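Local coordinates for protein triacylglycerol lipase (Clostridium botulinum, PDB 5AH1) that hydrolyses ester bonds, as a zinc-binding triacylglycerol lipase of the alpha/beta-hydrolase fold that also breaks down synthetic polyesters, at residues P56-P61 and G434-W439; G85-G90 and Y248-L253; F263-D268 and E282-Y287; F329-Q334 and P419-T424. One frame throughout, in Å; residues are numbered along the deposited sequence.

Overall arrangement
The four contacts form two touching pairs on the alpha/beta-hydrolase fold. Interactions 1 and 4, with centres about 12 Å apart, meet through Phe60 and Trp439 packing on Trp331; they join the chain before strand 80-83, the C-terminal end of strand 327-331 inside the parallel sheet, the loop after strand 415-417 and the start of helix 437-448. Interactions 2 and 3, centres about 14 Å apart, share a core in which Tyr267 touches Phe89, Phe250 and Leu253, linking helices 242-257 and 284-292. Along the chain, interaction 1 encloses the other three, so early and late chain segments are brought together. The centres of interactions 3 and 4 lie about 35 Å apart, on opposite sides of the chain's centre.

Interaction 1: residues P56-P61 and G434-W439; sequences PPLKFP and GNVKDW
The backbones come equally near at Pro57 with Asn435 and Phe60 with Trp439, CA atoms 4.9 Å apart in both, where the loop 56-61 lies against the start of helix 437-448 of the alpha/beta-hydrolase fold. Leu58 N donates to Asn435 O at 2.9 Å, with an N-H...O angle of 167°. Water bridges extend the pairing: one joins Pro56 O to Asn435 N, another Leu58 O to Trp439 N. Val436 occupies the N-cap position of the helix.

Trp439 carries the side-chain contact, its indole held between two groups. Leu58 CD2 lies over one face, 3.8 Å from the centroid of the five-membered ring, a CH-pi contact. Phe60 comes over the opposite face edge-on, a T-shaped pair with centroids 5.1 Å apart and planes at 64°. The amide of Asn435 extends past Pro57, CG anti to the backbone N (chi1 -180°), and its ND2 bonds to Met55 O. At the indole rim, a third water accepts from Trp439 NE1 at 3.0 Å and donates to Lys59 O.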
loop_
_atom_site.group_PDB
_atom_site.type_symbol
_atom_site.label_atom_id
_atom_site.label_comp_id
_atom_site.label_asym_id
_atom_site.label_seq_id
_atom_site.Cartn_x
_atom_site.Cartn_y
_atom_site.Cartn_z
ATOM N N PRO A 56 -8.359 13.239 -18.823
ATOM C CA PRO A 56 -9.515 13.690 -18.038
ATOM C C PRO A 56 -9.226 13.596 -16.548
ATOM O O PRO A 56 -8.767 12.557 -16.089
ATOM C CB PRO A 56 -10.617 12.697 -18.422
ATOM C CG PRO A 56 -10.171 12.092 -19.708
ATOM C CD PRO A 56 -8.685 12.074 -19.663
ATOM N N PRO A 57 -9.471 14.667 -15.794
ATOM C CA PRO A 57 -9.183 14.556 -14.363
ATOM C C PRO A 57 -10.142 13.622 -13.631
ATOM O O PRO A 57 -11.342 13.601 -13.887
ATOM C CB PRO A 57 -9.351 15.991 -13.857
ATOM C CG PRO A 57 -10.227 16.651 -14.849
ATOM C CD PRO A 57 -9.944 16.009 -16.166
ATOM N N LEU A 58 -9.601 12.840 -12.706
ATOM C CA LEU A 58 -10.435 12.022 -11.846
ATOM C C LEU A 58 -11.227 12.951 -10.943
ATOM O O LEU A 58 -10.672 13.900 -10.397
ATOM C CB LEU A 58 -9.572 11.074 -11.008
ATOM C CG LEU A 58 -10.308 9.902 -10.365
ATOM C CD1 LEU A 58 -10.798 8.927 -11.430
ATOM C CD2 LEU A 58 -9.399 9.184 -9.369
ATOM N N LYS A 59 -12.517 12.678 -10.784
ATOM C CA LYS A 59 -13.394 13.524 -9.983
ATOM C C LYS A 59 -13.668 12.941 -8.608
ATOM O O LYS A 59 -14.142 11.802 -8.471
ATOM C CB LYS A 59 -14.708 13.755 -10.719
ATOM C CG LYS A 59 -14.525 14.449 -12.051
ATOM C CD LYS A 59 -15.854 14.646 -12.755
ATOM C CE LYS A 59 -15.699 15.435 -14.050
ATOM N NZ LYS A 59 -17.009 16.009 -14.487
ATOM N N PHE A 60 -13.378 13.734 -7.580
ATOM C CA PHE A 60 -13.650 13.293 -6.227
ATOM C C PHE A 60 -15.179 13.253 -6.085
ATOM O O PHE A 60 -15.861 14.182 -6.503
ATOM C CB PHE A 60 -12.988 14.214 -5.210
ATOM C CG PHE A 60 -13.049 13.688 -3.826
ATOM C CD1 PHE A 60 -12.129 12.739 -3.406
ATOM C CD2 PHE A 60 -14.039 14.093 -2.947
ATOM C CE1 PHE A 60 -12.194 12.194 -2.139
ATOM C CE2 PHE A 60 -14.108 13.557 -1.668
ATOM C CZ PHE A 60 -13.175 12.618 -1.264
ATOM N N PRO A 61 -15.732 12.168 -5.533
ATOM C CA PRO A 61 -17.168 11.918 -5.748
ATOM C C PRO A 61 -18.145 12.592 -4.789
ATOM O O PRO A 61 -19.321 12.643 -5.119
ATOM C CB PRO A 61 -17.272 10.405 -5.588
ATOM C CG PRO A 61 -16.202 10.093 -4.605
ATOM C CD PRO A 61 -15.056 10.981 -4.976
ATOM N N GLY A 434 -2.568 8.533 -14.946
ATOM C CA GLY A 434 -3.817 9.259 -14.837
ATOM C C GLY A 434 -3.616 10.636 -14.253
ATOM O O GLY A 434 -2.631 10.904 -13.558
ATOM N N ASN A 435 -4.567 11.510 -14.563
ATOM C CA ASN A 435 -4.609 12.862 -14.042
ATOM C C ASN A 435 -5.427 12.839 -12.765
ATOM O O ASN A 435 -6.657 12.767 -12.817
ATOM C CB ASN A 435 -5.248 13.760 -15.102
ATOM C CG ASN A 435 -5.347 15.212 -14.679
ATOM O OD1 ASN A 435 -4.906 15.602 -13.597
ATOM N ND2 ASN A 435 -5.922 16.030 -15.552
ATOM N N VAL A 436 -4.743 12.845 -11.620
ATOM C CA VAL A 436 -5.389 12.619 -10.324
ATOM C C VAL A 436 -5.153 13.721 -9.286
ATOM O O VAL A 436 -5.649 13.619 -8.162
ATOM C CB VAL A 436 -4.951 11.259 -9.720
ATOM C CG1 VAL A 436 -5.385 10.114 -10.625
ATOM C CG2 VAL A 436 -3.444 11.204 -9.450
ATOM N N LYS A 437 -4.436 14.786 -9.647
ATOM C CA LYS A 437 -4.013 15.746 -8.627
ATOM C C LYS A 437 -5.210 16.436 -7.967
ATOM O O LYS A 437 -5.234 16.634 -6.750
ATOM C CB LYS A 437 -2.998 16.753 -9.179
ATOM C CG LYS A 437 -3.531 17.685 -10.243
ATOM C CD LYS A 437 -2.401 18.510 -10.842
ATOM C CE LYS A 437 -2.906 19.439 -11.933
ATOM N NZ LYS A 437 -1.801 20.206 -12.581
ATOM N N ASP A 438 -6.221 16.781 -8.751
ATOM C CA ASP A 438 -7.396 17.446 -8.184
ATOM C C ASP A 438 -8.158 16.537 -7.224
ATOM O O ASP A 438 -8.674 16.984 -6.207
ATOM C CB ASP A 438 -8.306 17.954 -9.300
ATOM C CG ASP A 438 -7.677 19.093 -10.074
ATOM O OD1 ASP A 438 -7.228 20.061 -9.427
ATOM O OD2 ASP A 438 -7.611 19.009 -11.320
ATOM N N TRP A 439 -8.203 15.248 -7.537
ATOM C CA TRP A 439 -8.833 14.275 -6.656
ATOM C C TRP A 439 -8.152 14.289 -5.290
ATOM O O TRP A 439 -8.823 14.357 -4.243
ATOM C CB TRP A 439 -8.780 12.890 -7.292
ATOM C CG TRP A 439 -9.571 11.804 -6.578
ATOM C CD1 TRP A 439 -10.790 11.322 -6.933
ATOM C CD2 TRP A 439 -9.154 11.028 -5.436
ATOM N NE1 TRP A 439 -11.183 10.325 -6.074
ATOM C CE2 TRP A 439 -10.196 10.124 -5.146
ATOM C CE3 TRP A 439 -8.010 11.015 -4.631
ATOM C CZ2 TRP A 439 -10.139 9.234 -4.074
ATOM C CZ3 TRP A 439 -7.953 10.130 -3.574
ATOM C CH2 TRP A 439 -9.011 9.248 -3.302
HETATM O O HOH W 1 -6.790 10.644 -16.121
HETATM O O HOH W 2 -8.003 14.518 -10.342
HETATM O O HOH W 3 -13.385 9.018 -7.587
#

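Interaction 2: residues G85-G90 and Y248-L253; sequences GFMGFG and YTFGVL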
loop_
_atom_site.group_PDB
_atom_site.type_symbol
_atom_site.label_atom_id
_atom_site.label_comp_id
_atom_site.label_asym_id
_atom_site.label_seq_id
_atom_site.Cartn_x
_atom_site.Cartn_y
_atom_site.Cartn_z
ATOM N N GLY A 85 2.860 1.204 -1.519
ATOM C CA GLY A 85 2.663 -0.232 -1.411
ATOM C C GLY A 85 3.855 -1.102 -1.745
ATOM O O GLY A 85 5.010 -0.765 -1.494
ATOM N N PHE A 86 3.528 -2.266 -2.283
ATOM C CA PHE A 86 4.510 -3.276 -2.678
ATOM C C PHE A 86 5.323 -2.757 -3.856
ATOM O O PHE A 86 4.750 -2.215 -4.810
ATOM C CB PHE A 86 3.728 -4.537 -3.055
ATOM C CG PHE A 86 4.563 -5.721 -3.461
ATOM C CD1 PHE A 86 5.395 -6.362 -2.567
ATOM C CD2 PHE A 86 4.433 -6.248 -4.715
ATOM C CE1 PHE A 86 6.107 -7.474 -2.939
ATOM C CE2 PHE A 86 5.146 -7.358 -5.080
ATOM C CZ PHE A 86 5.979 -7.961 -4.194
ATOM N N MET A 87 6.645 -2.872 -3.764
ATOM C CA MET A 87 7.533 -2.413 -4.828
ATOM C C MET A 87 7.357 -0.927 -5.165
ATOM O O MET A 87 7.508 -0.516 -6.315
ATOM C CB MET A 87 7.446 -3.330 -6.060
ATOM C CG MET A 87 8.217 -4.653 -5.844
ATOM S SD MET A 87 10.012 -4.385 -5.815
ATOM C CE MET A 87 10.291 -4.209 -7.556
ATOM N N GLY A 88 7.063 -0.126 -4.135
ATOM C CA GLY A 88 7.147 1.324 -4.221
ATOM C C GLY A 88 8.449 1.829 -3.632
ATOM O O GLY A 88 9.029 1.173 -2.760
ATOM N N PHE A 89 8.921 2.972 -4.131
ATOM C CA PHE A 89 10.222 3.524 -3.759
ATOM C C PHE A 89 10.113 4.979 -3.323
ATOM O O PHE A 89 9.032 5.565 -3.380
ATOM C CB PHE A 89 11.192 3.324 -4.920
ATOM C CG PHE A 89 11.426 1.873 -5.204
ATOM C CD1 PHE A 89 12.340 1.146 -4.457
ATOM C CD2 PHE A 89 10.678 1.211 -6.167
ATOM C CE1 PHE A 89 12.515 -0.225 -4.665
ATOM C CE2 PHE A 89 10.859 -0.149 -6.385
ATOM C CZ PHE A 89 11.783 -0.868 -5.635
ATOM N N GLY A 90 11.229 5.540 -2.875
ATOM C CA GLY A 90 11.248 6.864 -2.279
ATOM C C GLY A 90 11.409 7.990 -3.267
ATOM O O GLY A 90 11.674 7.783 -4.456
ATOM N N TYR A 248 7.985 -10.744 -11.803
ATOM C CA TYR A 248 6.988 -9.996 -12.550
ATOM C C TYR A 248 6.982 -8.509 -12.172
ATOM O O TYR A 248 6.941 -7.641 -13.045
ATOM C CB TYR A 248 5.592 -10.587 -12.325
ATOM C CG TYR A 248 4.494 -9.676 -12.811
ATOM C CD1 TYR A 248 4.229 -9.537 -14.163
ATOM C CD2 TYR A 248 3.732 -8.946 -11.914
ATOM C CE1 TYR A 248 3.236 -8.687 -14.618
ATOM C CE2 TYR A 248 2.739 -8.091 -12.353
ATOM C CZ TYR A 248 2.490 -7.971 -13.709
ATOM O OH TYR A 248 1.488 -7.111 -14.130
ATOM N N THR A 249 7.047 -8.232 -10.879
ATOM C CA THR A 249 6.961 -6.860 -10.421
ATOM C C THR A 249 8.215 -6.045 -10.794
ATOM O O THR A 249 8.132 -4.842 -10.994
ATOM C CB THR A 249 6.649 -6.805 -8.925
ATOM O OG1 THR A 249 5.530 -7.664 -8.653
ATOM C CG2 THR A 249 6.291 -5.399 -8.525
ATOM N N PHE A 250 9.368 -6.698 -10.924
ATOM C CA PHE A 250 10.562 -6.043 -11.485
ATOM C C PHE A 250 10.324 -5.705 -12.950
ATOM O O PHE A 250 10.749 -4.658 -13.428
ATOM C CB PHE A 250 11.815 -6.912 -11.353
ATOM C CG PHE A 250 12.452 -6.858 -9.998
ATOM C CD1 PHE A 250 12.956 -5.674 -9.490
ATOM C CD2 PHE A 250 12.583 -8.005 -9.245
ATOM C CE1 PHE A 250 13.552 -5.644 -8.244
ATOM C CE2 PHE A 250 13.171 -7.976 -8.005
ATOM C CZ PHE A 250 13.653 -6.802 -7.500
ATOM N N GLY A 251 9.652 -6.596 -13.660
ATOM C CA GLY A 251 9.235 -6.321 -15.026
ATOM C C GLY A 251 8.363 -5.077 -15.107
ATOM O O GLY A 251 8.596 -4.206 -15.939
ATOM N N VAL A 252 7.351 -4.986 -14.241
ATOM C CA VAL A 252 6.490 -3.810 -14.213
ATOM C C VAL A 252 7.328 -2.557 -13.930
ATOM O O VAL A 252 7.163 -1.520 -14.577
ATOM C CB VAL A 252 5.363 -3.942 -13.173
ATOM C CG1 VAL A 252 4.547 -2.670 -13.139
ATOM C CG2 VAL A 252 4.458 -5.125 -13.503
ATOM N N LEU A 253 8.237 -2.647 -12.965
ATOM C CA LEU A 253 9.119 -1.520 -12.666
ATOM C C LEU A 253 9.884 -1.098 -13.927
ATOM O O LEU A 253 10.022 0.092 -14.209
ATOM C CB LEU A 253 10.067 -1.878 -11.515
ATOM C CG LEU A 253 11.114 -0.827 -11.126
ATOM C CD1 LEU A 253 10.476 0.489 -10.703
ATOM C CD2 LEU A 253 11.986 -1.364 -10.005
#
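The Phe250 ring receives Met87 obliquely: SD lies 4.9 Å from the ring centroid, 26° off the normal, a Met-aromatic contact, while Met87 CE is 3.6 Å from Phe250 CD1. Phe86 has Met87 CG over the centre of one face, 4.1 Å above the plane, and, in the conformer given, Thr249 OG1 near the plane at its edge. Phe86 and Met87 are the central residues of a type II beta turn, Gly85 to Gly88, just after strand 80-83. In lipases of this fold such a loop commonly shapes the oxyanion hole; a weak hydrogen bond from Phe86 N to Ser182 OG, in a probable nucleophile elbow, fits that.

Helix 242-257 meets the turn without a hydrogen bond between the segments. Thr249 has two conformers, so its closeness to Met87 carries little weight; OG1 bonds back to Leu245 O. Met87 folds at chi2 and chi3 (-70° and -77°), which brings its methyl against both Phe250 and Leu253. Leu253 CD2 sits 4.1 Å from Met87 CE and 4.0 Å from Phe89 CE2.

Interaction 3: residues F263-D268 and E282-Y287; sequences FSSIYD and ESQRDY
Gln284 and Tyr267 hold the centre of this contact. Gln284 NE2 donates to Tyr267 O at 3.0 Å, with an N-H...O angle of 159° and the acceptor close to the amide plane. The same nitrogen stands 3.3 Å above the Tyr267 ring, over its centre, with amide and ring planes 88° apart. Two torsions produce this overlap: Tyr267 places CG between its backbone N and carbonyl carbon (chi1 59°), which puts the ring under the NE2 that its own carbonyl binds, and Gln284 bends at chi2 to reach it.

The other amide atom is also gripped: Gln284 OE1 accepts from a water at 2.9 Å, which donates to Tyr267 O as well, and from Lys278 NZ. Farther along, Gln284 CG rests 3.3 Å from Ser264 O, and the Phe263 ring packs on Arg285 through CD1, 3.9 Å from its CA. A second water links Phe263 O to Arg285 N.

Outside this shell, Tyr267 OH bonds to Leu262 O, fixing the ring's far end, and its side chain touches Phe250 and Leu253 of helix 242-257. Ser283, directly before Gln284, caps the helix start: its OG accepts from Asp286 N at 3.0 Å, the serine N-cap of helix 284-292.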
loop_
_atom_site.group_PDB
_atom_site.type_symbol
_atom_site.label_atom_id
_atom_site.label_comp_id
_atom_site.label_asym_id
_atom_site.label_seq_id
_atom_site.Cartn_x
_atom_site.Cartn_y
_atom_site.Cartn_z
ATOM N N PHE A 263 18.315 -2.057 -14.480
ATOM C CA PHE A 263 19.505 -2.629 -13.872
ATOM C C PHE A 263 20.570 -1.585 -13.576
ATOM O O PHE A 263 21.772 -1.870 -13.594
ATOM C CB PHE A 263 20.039 -3.746 -14.753
ATOM C CG PHE A 263 19.080 -4.890 -14.889
ATOM C CD1 PHE A 263 18.854 -5.745 -13.825
ATOM C CD2 PHE A 263 18.368 -5.086 -16.057
ATOM C CE1 PHE A 263 17.962 -6.781 -13.935
ATOM C CE2 PHE A 263 17.476 -6.128 -16.167
ATOM C CZ PHE A 263 17.274 -6.973 -15.106
ATOM N N SER A 264 20.118 -0.371 -13.280
ATOM C CA SER A 264 21.006 0.677 -12.789
ATOM C C SER A 264 20.694 0.940 -11.327
ATOM O O SER A 264 19.628 0.574 -10.829
ATOM C CB SER A 264 20.870 1.956 -13.611
ATOM O OG SER A 264 19.631 2.579 -13.379
ATOM N N SER A 265 21.633 1.574 -10.635
ATOM C CA SER A 265 21.523 1.772 -9.192
ATOM C C SER A 265 20.639 2.959 -8.864
ATOM O O SER A 265 21.119 3.992 -8.416
ATOM C CB SER A 265 22.908 1.973 -8.578
ATOM O OG SER A 265 23.730 0.873 -8.879
ATOM N N ILE A 266 19.338 2.799 -9.079
ATOM C CA ILE A 266 18.389 3.880 -8.852
ATOM C C ILE A 266 17.245 3.427 -7.942
ATOM O O ILE A 266 16.242 4.123 -7.811
ATOM C CB ILE A 266 17.871 4.466 -10.191
ATOM C CG1 ILE A 266 17.072 3.431 -10.990
ATOM C CG2 ILE A 266 19.044 5.011 -10.994
ATOM C CD1 ILE A 266 16.458 3.979 -12.285
ATOM N N TYR A 267 17.400 2.269 -7.304
ATOM C CA TYR A 267 16.459 1.822 -6.281
ATOM C C TYR A 267 17.122 0.795 -5.365
ATOM O O TYR A 267 18.074 0.131 -5.743
ATOM C CB TYR A 267 15.167 1.265 -6.902
ATOM C CG TYR A 267 15.369 0.098 -7.822
ATOM C CD1 TYR A 267 15.709 0.294 -9.156
ATOM C CD2 TYR A 267 15.247 -1.200 -7.363
ATOM C CE1 TYR A 267 15.906 -0.770 -10.007
ATOM C CE2 TYR A 267 15.437 -2.266 -8.199
ATOM C CZ TYR A 267 15.778 -2.056 -9.518
ATOM O OH TYR A 267 15.970 -3.150 -10.324
ATOM N N ASP A 268 16.595 0.693 -4.153
ATOM C CA ASP A 268 17.167 -0.104 -3.069
ATOM C C ASP A 268 16.010 -0.926 -2.510
ATOM O O ASP A 268 14.941 -0.383 -2.233
ATOM C CB ASP A 268 17.739 0.884 -2.037
ATOM C CG ASP A 268 18.318 0.232 -0.776
ATOM O OD1 ASP A 268 18.212 -0.995 -0.562
ATOM O OD2 ASP A 268 18.901 1.005 0.028
ATOM N N GLU A 282 29.275 -4.689 -5.904
ATOM C CA GLU A 282 28.280 -5.500 -6.595
ATOM C C GLU A 282 27.457 -4.625 -7.521
ATOM O O GLU A 282 27.080 -3.516 -7.162
ATOM C CB GLU A 282 27.372 -6.177 -5.574
ATOM C CG GLU A 282 26.434 -7.212 -6.168
ATOM C CD GLU A 282 25.560 -7.884 -5.127
ATOM O OE1 GLU A 282 25.200 -7.229 -4.124
ATOM O OE2 GLU A 282 25.215 -9.070 -5.310
ATOM N N SER A 283 27.208 -5.111 -8.730
ATOM C CA SER A 283 26.347 -4.392 -9.663
ATOM C C SER A 283 24.887 -4.514 -9.267
ATOM O O SER A 283 24.508 -5.442 -8.555
ATOM C CB SER A 283 26.517 -4.954 -11.067
ATOM O OG SER A 283 26.019 -6.275 -11.128
ATOM N N GLN A 284 24.055 -3.600 -9.761
ATOM C CA GLN A 284 22.624 -3.696 -9.514
ATOM C C GLN A 284 22.073 -5.016 -10.046
ATOM O O GLN A 284 21.255 -5.652 -9.387
ATOM C CB GLN A 284 21.872 -2.505 -10.119
ATOM C CG GLN A 284 20.388 -2.437 -9.761
ATOM C CD GLN A 284 20.124 -1.868 -8.373
ATOM O OE1 GLN A 284 21.046 -1.622 -7.600
ATOM N NE2 GLN A 284 18.863 -1.646 -8.061
ATOM N N ARG A 285 22.514 -5.440 -11.225
ATOM C CA ARG A 285 22.012 -6.687 -11.789
ATOM C C ARG A 285 22.354 -7.886 -10.906
ATOM O O ARG A 285 21.524 -8.766 -10.705
ATOM C CB ARG A 285 22.559 -6.899 -13.199
ATOM C CG ARG A 285 22.115 -8.206 -13.842
ATOM C CD ARG A 285 23.158 -9.303 -13.644
ATOM N NE ARG A 285 22.630 -10.631 -13.937
ATOM C CZ ARG A 285 22.613 -11.189 -15.142
ATOM N NH1 ARG A 285 23.093 -10.537 -16.198
ATOM N NH2 ARG A 285 22.110 -12.406 -15.293
ATOM N N ASP A 286 23.583 -7.945 -10.400
ATOM C CA ASP A 286 23.979 -9.070 -9.566
ATOM C C ASP A 286 23.223 -9.057 -8.236
ATOM O O ASP A 286 22.827 -10.106 -7.720
ATOM C CB ASP A 286 25.492 -9.070 -9.357
ATOM C CG ASP A 286 26.253 -9.580 -10.574
ATOM O OD1 ASP A 286 25.624 -10.130 -11.507
ATOM O OD2 ASP A 286 27.493 -9.464 -10.587
ATOM N N TYR A 287 22.972 -7.861 -7.720
ATOM C CA TYR A 287 22.224 -7.682 -6.474
ATOM C C TYR A 287 20.788 -8.163 -6.636
ATOM O O TYR A 287 20.288 -8.912 -5.799
ATOM C CB TYR A 287 22.301 -6.201 -6.113
ATOM C CG TYR A 287 21.294 -5.644 -5.126
ATOM C CD1 TYR A 287 21.182 -6.131 -3.828
ATOM C CD2 TYR A 287 20.495 -4.567 -5.475
ATOM C CE1 TYR A 287 20.261 -5.580 -2.921
ATOM C CE2 TYR A 287 19.588 -4.005 -4.583
ATOM C CZ TYR A 287 19.467 -4.509 -3.305
ATOM O OH TYR A 287 18.567 -3.938 -2.424
HETATM O O HOH W 4 23.813 -3.541 -13.134
HETATM O O HOH W 5 21.037 -0.120 -5.063
#

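Interaction 4: residues F329-Q334 and P419-T424; sequences FSWTTQ and PRIINT
Backbone hydrogen bonds dominate between Thr332-Gln334 and Ile421-Thr424. Ile421 N donates to Thr332 O at 2.7 Å. Gln334 N returns a longer bond to Ile421 O, 3.2 Å, and Thr424 N donates to Gln334 O at 2.9 Å. With both polar groups of Ile421 bonded to the residues flanking Thr333, the bridge between Thr333 and Ile421 has the parallel pattern. A water bridges Thr332 N and Pro419 O, the latter bond weak.

This continues, past their ends, the parallel pairing of neighbouring strands 327-331 and 415-417 in the central sheet of the alpha/beta-hydrolase fold. Thr424 directly precedes Asp425, a ligand of one potassium ion.

Among polar side chains, Arg420 NH1 donates to Gln334 OE1 at 2.9 Å; the oxygen lies in the guanidinium plane, whereas the donor stands 43° out of the amide carbonyl plane. Thr332 CG2 lies over one guanidinium face, toward its rim, 3.6 Å from Arg420 NE. Thr333 OG1 bonds to Asp384 OD2 and Ser228 OG.

Apolar contacts are fewer. Ile421 places CG1 anti to its carbonyl carbon (chi1 -49°) and runs on extended, so that CD1 reaches Trp331 CE3, 3.8 Å away; on Thr333, CG2 meets Thr424 CG2 at 3.8 Å.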
loop_
_atom_site.group_PDB
_atom_site.type_symbol
_atom_site.label_atom_id
_atom_site.label_comp_id
_atom_site.label_asym_id
_atom_site.label_seq_id
_atom_site.Cartn_x
_atom_site.Cartn_y
_atom_site.Cartn_z
ATOM N N PHE A 329 -11.231 5.063 6.099
ATOM C CA PHE A 329 -11.801 5.195 4.764
ATOM C C PHE A 329 -11.169 4.182 3.861
ATOM O O PHE A 329 -9.966 4.014 3.890
ATOM C CB PHE A 329 -11.542 6.606 4.211
ATOM C CG PHE A 329 -12.156 7.679 5.049
ATOM C CD1 PHE A 329 -13.492 8.044 4.872
ATOM C CD2 PHE A 329 -11.422 8.296 6.047
ATOM C CE1 PHE A 329 -14.070 9.013 5.657
ATOM C CE2 PHE A 329 -11.997 9.253 6.838
ATOM C CZ PHE A 329 -13.322 9.612 6.656
ATOM N N SER A 330 -11.970 3.582 3.003
ATOM C CA SER A 330 -11.444 2.672 1.989
ATOM C C SER A 330 -11.940 3.049 0.607
ATOM O O SER A 330 -13.120 3.378 0.413
ATOM C CB SER A 330 -11.846 1.234 2.287
ATOM O OG SER A 330 -13.254 1.157 2.382
ATOM N N TRP A 331 -11.011 2.999 -0.343
ATOM C CA TRP A 331 -11.249 3.254 -1.752
ATOM C C TRP A 331 -10.885 2.014 -2.556
ATOM O O TRP A 331 -9.804 1.437 -2.373
ATOM C CB TRP A 331 -10.407 4.440 -2.203
ATOM C CG TRP A 331 -10.765 5.702 -1.494
ATOM C CD1 TRP A 331 -10.239 6.167 -0.331
ATOM C CD2 TRP A 331 -11.765 6.650 -1.895
ATOM N NE1 TRP A 331 -10.842 7.353 0.015
ATOM C CE2 TRP A 331 -11.778 7.678 -0.932
ATOM C CE3 TRP A 331 -12.650 6.724 -2.978
ATOM C CZ2 TRP A 331 -12.636 8.778 -1.023
ATOM C CZ3 TRP A 331 -13.496 7.801 -3.066
ATOM C CH2 TRP A 331 -13.481 8.826 -2.102
ATOM N N THR A 332 -11.814 1.619 -3.427
ATOM C CA THR A 332 -11.717 0.428 -4.263
ATOM C C THR A 332 -11.566 0.854 -5.723
ATOM O O THR A 332 -12.359 1.670 -6.217
ATOM C CB THR A 332 -13.000 -0.431 -4.125
ATOM O OG1 THR A 332 -13.133 -0.878 -2.767
ATOM C CG2 THR A 332 -12.957 -1.635 -5.062
ATOM N N THR A 333 -10.536 0.329 -6.380
ATOM C CA THR A 333 -10.346 0.498 -7.812
ATOM C C THR A 333 -10.780 -0.765 -8.538
ATOM O O THR A 333 -10.597 -1.878 -8.027
ATOM C CB THR A 333 -8.870 0.834 -8.139
ATOM O OG1 THR A 333 -7.993 0.128 -7.244
ATOM C CG2 THR A 333 -8.609 2.319 -7.982
ATOM N N GLN A 334 -11.322 -0.593 -9.742
ATOM C CA GLN A 334 -11.737 -1.710 -10.592
ATOM C C GLN A 334 -11.428 -1.380 -12.043
ATOM O O GLN A 334 -11.673 -0.257 -12.473
ATOM C CB GLN A 334 -13.234 -1.978 -10.443
ATOM C CG GLN A 334 -13.728 -3.057 -11.402
ATOM C CD GLN A 334 -15.170 -3.420 -11.208
ATOM O OE1 GLN A 334 -15.833 -2.970 -10.271
ATOM N NE2 GLN A 334 -15.671 -4.263 -12.097
ATOM N N PRO A 419 -17.277 5.591 -2.549
ATOM C CA PRO A 419 -17.792 5.199 -3.863
ATOM C C PRO A 419 -16.709 4.595 -4.765
ATOM O O PRO A 419 -15.626 5.158 -4.887
ATOM C CB PRO A 419 -18.362 6.520 -4.419
ATOM C CG PRO A 419 -18.779 7.260 -3.212
ATOM C CD PRO A 419 -17.704 6.958 -2.197
ATOM N N ARG A 420 -17.006 3.463 -5.388
ATOM C CA ARG A 420 -16.002 2.719 -6.139
ATOM C C ARG A 420 -15.393 3.559 -7.255
ATOM O O ARG A 420 -16.106 4.265 -7.965
ATOM C CB ARG A 420 -16.608 1.438 -6.724
ATOM C CG ARG A 420 -15.579 0.562 -7.436
ATOM C CD ARG A 420 -16.067 -0.857 -7.717
ATOM N NE ARG A 420 -16.266 -1.607 -6.490
ATOM C CZ ARG A 420 -16.379 -2.925 -6.428
ATOM N NH1 ARG A 420 -16.282 -3.651 -7.526
ATOM N NH2 ARG A 420 -16.564 -3.518 -5.264
ATOM N N ILE A 421 -14.076 3.439 -7.422
ATOM C CA ILE A 421 -13.363 4.161 -8.463
ATOM C C ILE A 421 -13.265 3.227 -9.656
ATOM O O ILE A 421 -12.299 2.466 -9.803
ATOM C CB ILE A 421 -11.972 4.649 -7.985
ATOM C CG1 ILE A 421 -12.066 5.377 -6.633
ATOM C CG2 ILE A 421 -11.353 5.543 -9.046
ATOM C CD1 ILE A 421 -10.688 5.805 -6.075
ATOM N N ILE A 422 -14.301 3.240 -10.484
ATOM C CA ILE A 422 -14.374 2.339 -11.627
ATOM C C ILE A 422 -13.487 2.810 -12.792
ATOM O O ILE A 422 -13.002 3.947 -12.813
ATOM C CB ILE A 422 -15.824 2.135 -12.113
ATOM C CG1 ILE A 422 -16.448 3.470 -12.516
ATOM C CG2 ILE A 422 -16.658 1.453 -11.023
ATOM C CD1 ILE A 422 -17.800 3.347 -13.162
ATOM N N ASN A 423 -13.282 1.913 -13.756
ATOM C CA ASN A 423 -12.471 2.177 -14.941
ATOM C C ASN A 423 -11.080 2.699 -14.599
ATOM O O ASN A 423 -10.540 3.546 -15.321
ATOM C CB ASN A 423 -13.182 3.186 -15.851
ATOM C CG ASN A 423 -14.574 2.742 -16.228
ATOM O OD1 ASN A 423 -14.808 1.570 -16.517
ATOM N ND2 ASN A 423 -15.514 3.677 -16.211
ATOM N N THR A 424 -10.503 2.200 -13.507
ATOM C CA THR A 424 -9.256 2.724 -12.971
ATOM C C THR A 424 -8.426 1.559 -12.483
ATOM O O THR A 424 -8.846 0.836 -11.580
ATOM C CB THR A 424 -9.544 3.689 -11.812
ATOM O OG1 THR A 424 -10.368 4.760 -12.285
ATOM C CG2 THR A 424 -8.262 4.250 -11.233
HETATM O O HOH W 6 -14.022 3.384 -3.459
#